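Long-range contact in glutathione S-transferase, N-terminal domain protein (Pseudomonas putida, PDB 4NAX), which probably works as a glutathione transferase of the Ure2p-like type and binds one glutathione disulfide per subunit: residues F130-F139 / W188-A198. Sequence-based numbering, arbitrary orientation.
Sequences FGQVGFFHFF and WVRNLVERYNA. With GDS (oxidized glutathione disulfide), chain C; FMT (formic acid), chain E.
Part of the wall of the glutathione disulfide pocket is built here, where the end of helix 109-137 packs against the end of helix 180-193 and the turn after it. The axes of segments 130-137 and 188-193 run nearly parallel, 15° apart and 9.9 Å at closest approach. At the pocket end Trp188 sets CE3 against Phe130 CB. Trp188 CZ2 lies 3.4 Å from GDS OE4, CH2 faces GDS O2 and CB2, and NE1 hydrogen-bonds to Asn30 OD1. Gly131, lacking a side chain, brings its CA to 3.4 Å from GDS O2.

Deeper in, Leu192 CD2 sits over the centre of the Phe130 ring, 3.7 Å from its centroid, a CH-pi contact; Leu192 CD1 meets Val133 CG1. With no side chain on Gly134, the Tyr196 ring lies face-on directly against Gly134 CA, 3.4 Å from the centroid, and Asn191 ND2 lies over the rim of the opposite face.

Beyond it, the Phe138 ring takes Arg195 O over one face, and its CE2 lies 3.8 Å from Arg195 CZ, over the guanidinium. With CG anti to the backbone N (chi1 -176°), His137 swings out to the turn, where NE2 donates to Asn197 O (2.9 Å, 134°) from above the carbonyl plane. His137 ND1 hydrogen-bonds FMT O2 at 2.6 Å, a formic acid probably from the crystallisation liquor, which Lys147 and Arg150 also bind. A leucine in place of His137 would probably leave Asn197 O without this donor and the turn less firmly tied to the helix. The contact thus joins two helices of the all-helical C-terminal domain of the GST fold, with Gly131 and Trp188 lining the ligand pocket.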
loop_
_atom_site.group_PDB
_atom_site.type_symbol
_atom_site.label_atom_id
_atom_site.label_comp_id
_atom_site.label_asym_id
_atom_site.label_seq_id
_atom_site.Cartn_x
_atom_site.Cartn_y
_atom_site.Cartn_z
ATOM N N PHE A 130 2.625 11.291 4.549
ATOM C CA PHE A 130 3.611 12.290 4.248
ATOM C C PHE A 130 3.141 13.163 3.081
ATOM O O PHE A 130 3.365 14.375 3.050
ATOM C CB PHE A 130 4.998 11.690 3.925
ATOM C CG PHE A 130 5.748 11.075 5.084
ATOM C CD1 PHE A 130 5.209 10.868 6.332
ATOM C CD2 PHE A 130 7.057 10.645 4.852
ATOM C CE1 PHE A 130 5.954 10.262 7.334
ATOM C CE2 PHE A 130 7.789 10.032 5.836
ATOM C CZ PHE A 130 7.237 9.842 7.085
ATOM N N GLY A 131 2.477 12.546 2.110
ATOM C CA GLY A 131 1.958 13.304 0.991
ATOM C C GLY A 131 0.963 14.372 1.418
ATOM O O GLY A 131 0.914 15.445 0.818
ATOM N N GLN A 132 0.166 14.106 2.456
ATOM C CA GLN A 132 -0.764 15.115 2.947
ATOM C C GLN A 132 -0.041 16.255 3.657
ATOM O O GLN A 132 -0.493 17.396 3.591
ATOM C CB GLN A 132 -1.846 14.529 3.854
ATOM C CG GLN A 132 -2.648 13.365 3.275
ATOM C CD GLN A 132 -2.929 13.521 1.809
ATOM O OE1 GLN A 132 -3.601 14.464 1.387
ATOM N NE2 GLN A 132 -2.419 12.602 1.017
ATOM N N VAL A 133 1.072 15.965 4.335
ATOM C CA VAL A 133 1.898 17.043 4.878
ATOM C C VAL A 133 2.379 17.936 3.728
ATOM O O VAL A 133 2.372 19.160 3.843
ATOM C CB VAL A 133 3.079 16.527 5.703
ATOM C CG1 VAL A 133 4.000 17.670 6.121
ATOM C CG2 VAL A 133 2.543 15.799 6.937
ATOM N N GLY A 134 2.793 17.336 2.612
ATOM C CA GLY A 134 3.173 18.123 1.464
ATOM C C GLY A 134 2.033 19.036 1.024
ATOM O O GLY A 134 2.236 20.236 0.775
ATOM N N PHE A 135 0.816 18.504 0.952
ATOM C CA PHE A 135 -0.306 19.338 0.531
ATOM C C PHE A 135 -0.525 20.526 1.470
ATOM O O PHE A 135 -0.722 21.657 1.011
ATOM C CB PHE A 135 -1.611 18.554 0.411
ATOM C CG PHE A 135 -2.731 19.396 -0.115
ATOM C CD1 PHE A 135 -2.709 19.825 -1.437
ATOM C CD2 PHE A 135 -3.741 19.850 0.720
ATOM C CE1 PHE A 135 -3.694 20.673 -1.917
ATOM C CE2 PHE A 135 -4.728 20.686 0.242
ATOM C CZ PHE A 135 -4.705 21.095 -1.074
ATOM N N PHE A 136 -0.499 20.265 2.777
ATOM C CA PHE A 136 -0.845 21.267 3.788
ATOM C C PHE A 136 0.296 22.154 4.268
ATOM O O PHE A 136 0.071 23.100 5.036
ATOM C CB PHE A 136 -1.573 20.612 4.969
ATOM C CG PHE A 136 -2.973 20.170 4.628
ATOM C CD1 PHE A 136 -3.970 21.119 4.401
ATOM C CD2 PHE A 136 -3.297 18.831 4.496
ATOM C CE1 PHE A 136 -5.243 20.738 4.063
ATOM C CE2 PHE A 136 -4.583 18.438 4.163
ATOM C CZ PHE A 136 -5.561 19.395 3.955
ATOM N N HIS A 137 1.511 21.876 3.796
ATOM C CA HIS A 137 2.674 22.695 4.148
ATOM C C HIS A 137 3.453 23.256 2.963
ATOM O O HIS A 137 4.127 24.271 3.098
ATOM C CB HIS A 137 3.634 21.909 5.048
ATOM C CG HIS A 137 4.799 22.719 5.525
ATOM N ND1 HIS A 137 4.653 23.855 6.289
ATOM C CD2 HIS A 137 6.128 22.575 5.316
ATOM C CE1 HIS A 137 5.843 24.363 6.547
ATOM N NE2 HIS A 137 6.754 23.606 5.969
ATOM N N PHE A 138 3.359 22.600 1.815
ATOM C CA PHE A 138 4.151 22.972 0.643
ATOM C C PHE A 138 3.303 23.359 -0.576
ATOM O O PHE A 138 3.665 24.275 -1.317
ATOM C CB PHE A 138 5.139 21.826 0.330
ATOM C CG PHE A 138 6.106 22.133 -0.781
ATOM C CD1 PHE A 138 7.188 22.976 -0.567
ATOM C CD2 PHE A 138 5.937 21.565 -2.030
ATOM C CE1 PHE A 138 8.072 23.260 -1.602
ATOM C CE2 PHE A 138 6.821 21.832 -3.060
ATOM C CZ PHE A 138 7.880 22.685 -2.850
ATOM N N PHE A 139 2.197 22.659 -0.804
ATOM C CA PHE A 139 1.323 22.950 -1.935
ATOM C C PHE A 139 0.143 23.837 -1.478
ATOM O O PHE A 139 0.277 24.579 -0.513
ATOM C CB PHE A 139 0.904 21.655 -2.653
ATOM C CG PHE A 139 2.073 20.868 -3.212
ATOM C CD1 PHE A 139 2.805 21.354 -4.306
ATOM C CD2 PHE A 139 2.455 19.652 -2.662
ATOM C CE1 PHE A 139 3.879 20.640 -4.822
ATOM C CE2 PHE A 139 3.527 18.939 -3.176
ATOM C CZ PHE A 139 4.242 19.430 -4.251
ATOM N N TRP A 188 10.635 8.627 0.639
ATOM C CA TRP A 188 9.566 9.426 1.238
ATOM C C TRP A 188 10.042 10.233 2.446
ATOM O O TRP A 188 9.616 11.370 2.634
ATOM C CB TRP A 188 8.365 8.549 1.592
ATOM C CG TRP A 188 7.334 8.562 0.510
ATOM C CD1 TRP A 188 7.001 7.563 -0.359
ATOM C CD2 TRP A 188 6.503 9.673 0.190
ATOM N NE1 TRP A 188 5.975 7.990 -1.189
ATOM C CE2 TRP A 188 5.653 9.283 -0.856
ATOM C CE3 TRP A 188 6.396 10.973 0.701
ATOM C CZ2 TRP A 188 4.700 10.128 -1.389
ATOM C CZ3 TRP A 188 5.469 11.819 0.155
ATOM C CH2 TRP A 188 4.615 11.393 -0.878
ATOM N N VAL A 189 10.891 9.632 3.278
ATOM C CA VAL A 189 11.486 10.378 4.376
ATOM C C VAL A 189 12.276 11.575 3.813
ATOM O O VAL A 189 12.132 12.719 4.287
ATOM C CB VAL A 189 12.369 9.482 5.266
ATOM C CG1 VAL A 189 13.002 10.304 6.378
ATOM C CG2 VAL A 189 11.597 8.309 5.877
ATOM N N ARG A 190 13.095 11.318 2.789
ATOM C CA ARG A 190 13.820 12.405 2.123
ATOM C C ARG A 190 12.862 13.493 1.626
ATOM O O ARG A 190 13.098 14.690 1.833
ATOM C CB ARG A 190 14.628 11.865 0.950
ATOM C CG ARG A 190 15.306 12.949 0.132
ATOM C CD ARG A 190 16.071 12.382 -1.045
ATOM N NE ARG A 190 16.595 13.420 -1.918
ATOM C CZ ARG A 190 16.024 13.841 -3.046
ATOM N NH1 ARG A 190 14.904 13.308 -3.510
ATOM N NH2 ARG A 190 16.602 14.803 -3.735
ATOM N N ASN A 191 11.789 13.094 0.959
ATOM C CA ASN A 191 10.877 14.074 0.395
ATOM C C ASN A 191 10.242 14.960 1.464
ATOM O O ASN A 191 10.064 16.164 1.256
ATOM C CB ASN A 191 9.784 13.389 -0.423
ATOM C CG ASN A 191 9.280 14.261 -1.545
ATOM O OD1 ASN A 191 10.069 14.753 -2.340
ATOM N ND2 ASN A 191 7.978 14.433 -1.629
ATOM N N LEU A 192 9.902 14.351 2.601
ATOM C CA LEU A 192 9.288 15.065 3.694
ATOM C C LEU A 192 10.211 16.158 4.222
ATOM O O LEU A 192 9.762 17.284 4.493
ATOM C CB LEU A 192 8.906 14.086 4.798
ATOM C CG LEU A 192 8.228 14.647 6.039
ATOM C CD1 LEU A 192 6.851 15.171 5.710
ATOM C CD2 LEU A 192 8.151 13.565 7.101
ATOM N N VAL A 193 11.489 15.834 4.393
ATOM C CA VAL A 193 12.424 16.755 5.037
ATOM C C VAL A 193 13.165 17.684 4.081
ATOM O O VAL A 193 13.683 18.707 4.518
ATOM C CB VAL A 193 13.411 16.018 5.976
ATOM C CG1 VAL A 193 12.633 15.196 6.991
ATOM C CG2 VAL A 193 14.420 15.173 5.226
ATOM N N GLU A 194 13.198 17.345 2.796
ATOM C CA GLU A 194 13.828 18.168 1.775
ATOM C C GLU A 194 12.761 18.934 1.000
ATOM O O GLU A 194 12.450 20.077 1.342
ATOM C CB GLU A 194 14.742 17.327 0.865
ATOM C CG GLU A 194 15.911 16.704 1.609
ATOM C CD GLU A 194 16.983 16.088 0.719
ATOM O OE1 GLU A 194 17.886 15.435 1.293
ATOM O OE2 GLU A 194 16.945 16.230 -0.530
ATOM N N ARG A 195 12.179 18.310 -0.015
ATOM C CA ARG A 195 11.241 18.999 -0.884
ATOM C C ARG A 195 10.114 19.698 -0.134
ATOM O O ARG A 195 9.820 20.857 -0.412
ATOM C CB ARG A 195 10.680 18.066 -1.954
ATOM C CG ARG A 195 9.630 18.717 -2.848
ATOM C CD ARG A 195 9.488 17.962 -4.154
ATOM N NE ARG A 195 8.362 18.392 -4.984
ATOM C CZ ARG A 195 8.314 19.523 -5.690
ATOM N NH1 ARG A 195 9.318 20.399 -5.656
ATOM N NH2 ARG A 195 7.240 19.788 -6.430
ATOM N N TYR A 196 9.481 19.017 0.818
ATOM C CA TYR A 196 8.332 19.620 1.480
ATOM C C TYR A 196 8.704 20.621 2.542
ATOM O O TYR A 196 7.813 21.263 3.111
ATOM C CB TYR A 196 7.442 18.576 2.133
ATOM C CG TYR A 196 6.754 17.629 1.212
ATOM C CD1 TYR A 196 6.603 17.883 -0.154
ATOM C CD2 TYR A 196 6.155 16.490 1.744
ATOM C CE1 TYR A 196 5.912 17.003 -0.962
ATOM C CE2 TYR A 196 5.480 15.609 0.937
ATOM C CZ TYR A 196 5.347 15.858 -0.402
ATOM O OH TYR A 196 4.677 14.948 -1.177
ATOM N N ASN A 197 9.995 20.756 2.831
ATOM C CA ASN A 197 10.437 21.737 3.820
ATOM C C ASN A 197 9.801 21.520 5.209
ATOM O O ASN A 197 9.467 22.477 5.915
ATOM C CB ASN A 197 10.087 23.170 3.369
ATOM C CG ASN A 197 10.733 23.584 2.066
ATOM O OD1 ASN A 197 10.115 24.299 1.276
ATOM N ND2 ASN A 197 11.978 23.188 1.844
ATOM N N ALA A 198 9.598 20.255 5.580
ATOM C CA ALA A 198 8.866 19.919 6.805
ATOM C C ALA A 198 9.743 19.384 7.926
ATOM O O ALA A 198 9.253 18.835 8.907
ATOM C CB ALA A 198 7.745 18.938 6.499
HETATM N N1 GDS C . -3.189 14.417 -6.943
HETATM C CA1 GDS C . -2.102 14.613 -5.986
HETATM C C1 GDS C . -2.524 15.538 -4.867
HETATM O OE1 GDS C . -1.891 15.476 -3.788
HETATM O OE2 GDS C . -3.474 16.336 -5.029
HETATM C CB1 GDS C . -0.887 15.199 -6.714
HETATM C CG1 GDS C . 0.436 15.074 -5.946
HETATM C CD1 GDS C . 0.855 13.634 -5.797
HETATM O O1 GDS C . 0.509 12.797 -6.611
HETATM N N2 GDS C . 1.595 13.363 -4.729
HETATM C CA2 GDS C . 2.149 12.051 -4.463
HETATM C C2 GDS C . 1.585 11.471 -3.193
HETATM O O2 GDS C . 1.379 12.178 -2.213
HETATM C CB2 GDS C . 3.670 12.142 -4.338
HETATM S SG2 GDS C . 4.532 12.534 -5.855
HETATM N N3 GDS C . 1.374 10.157 -3.181
HETATM C CA3 GDS C . 0.821 9.469 -2.027
HETATM C C3 GDS C . 1.306 8.045 -1.856
HETATM O OE3 GDS C . 0.559 7.281 -1.209
HETATM O OE4 GDS C . 2.424 7.756 -2.297
HETATM N N4 GDS C . 0.404 11.813 -9.463
HETATM C CA4 GDS C . -0.267 12.257 -10.665
HETATM C C4 GDS C . -1.652 12.788 -10.418
HETATM O OE5 GDS C . -2.315 13.240 -11.398
HETATM O OE6 GDS C . -2.075 12.801 -9.233
HETATM C C5 GDS C . 1.223 10.770 -9.489
HETATM O O5 GDS C . 1.414 10.125 -10.514
HETATM C CA5 GDS C . 1.949 10.427 -8.206
HETATM N N5 GDS C . 1.968 8.981 -8.013
HETATM C CB5 GDS C . 3.373 10.977 -8.304
HETATM S SG5 GDS C . 4.429 10.591 -6.906
HETATM C CA6 GDS C . 0.844 4.752 -5.780
HETATM C C6 GDS C . 2.199 4.141 -5.974
HETATM O OE7 GDS C . 2.618 3.992 -7.147
HETATM O OE8 GDS C . 2.835 3.804 -4.948
HETATM N N6 GDS C . 0.215 4.181 -4.573
HETATM C CB6 GDS C . 0.965 6.272 -5.653
HETATM C CG6 GDS C . 1.491 6.904 -6.946
HETATM C CD6 GDS C . 1.452 8.408 -6.921
HETATM O O6 GDS C . 1.015 9.038 -5.952
HETATM C C FMT E . 1.599 25.592 6.740
HETATM O O1 FMT E . 0.652 25.982 7.403
HETATM O O2 FMT E . 2.590 24.992 7.391
#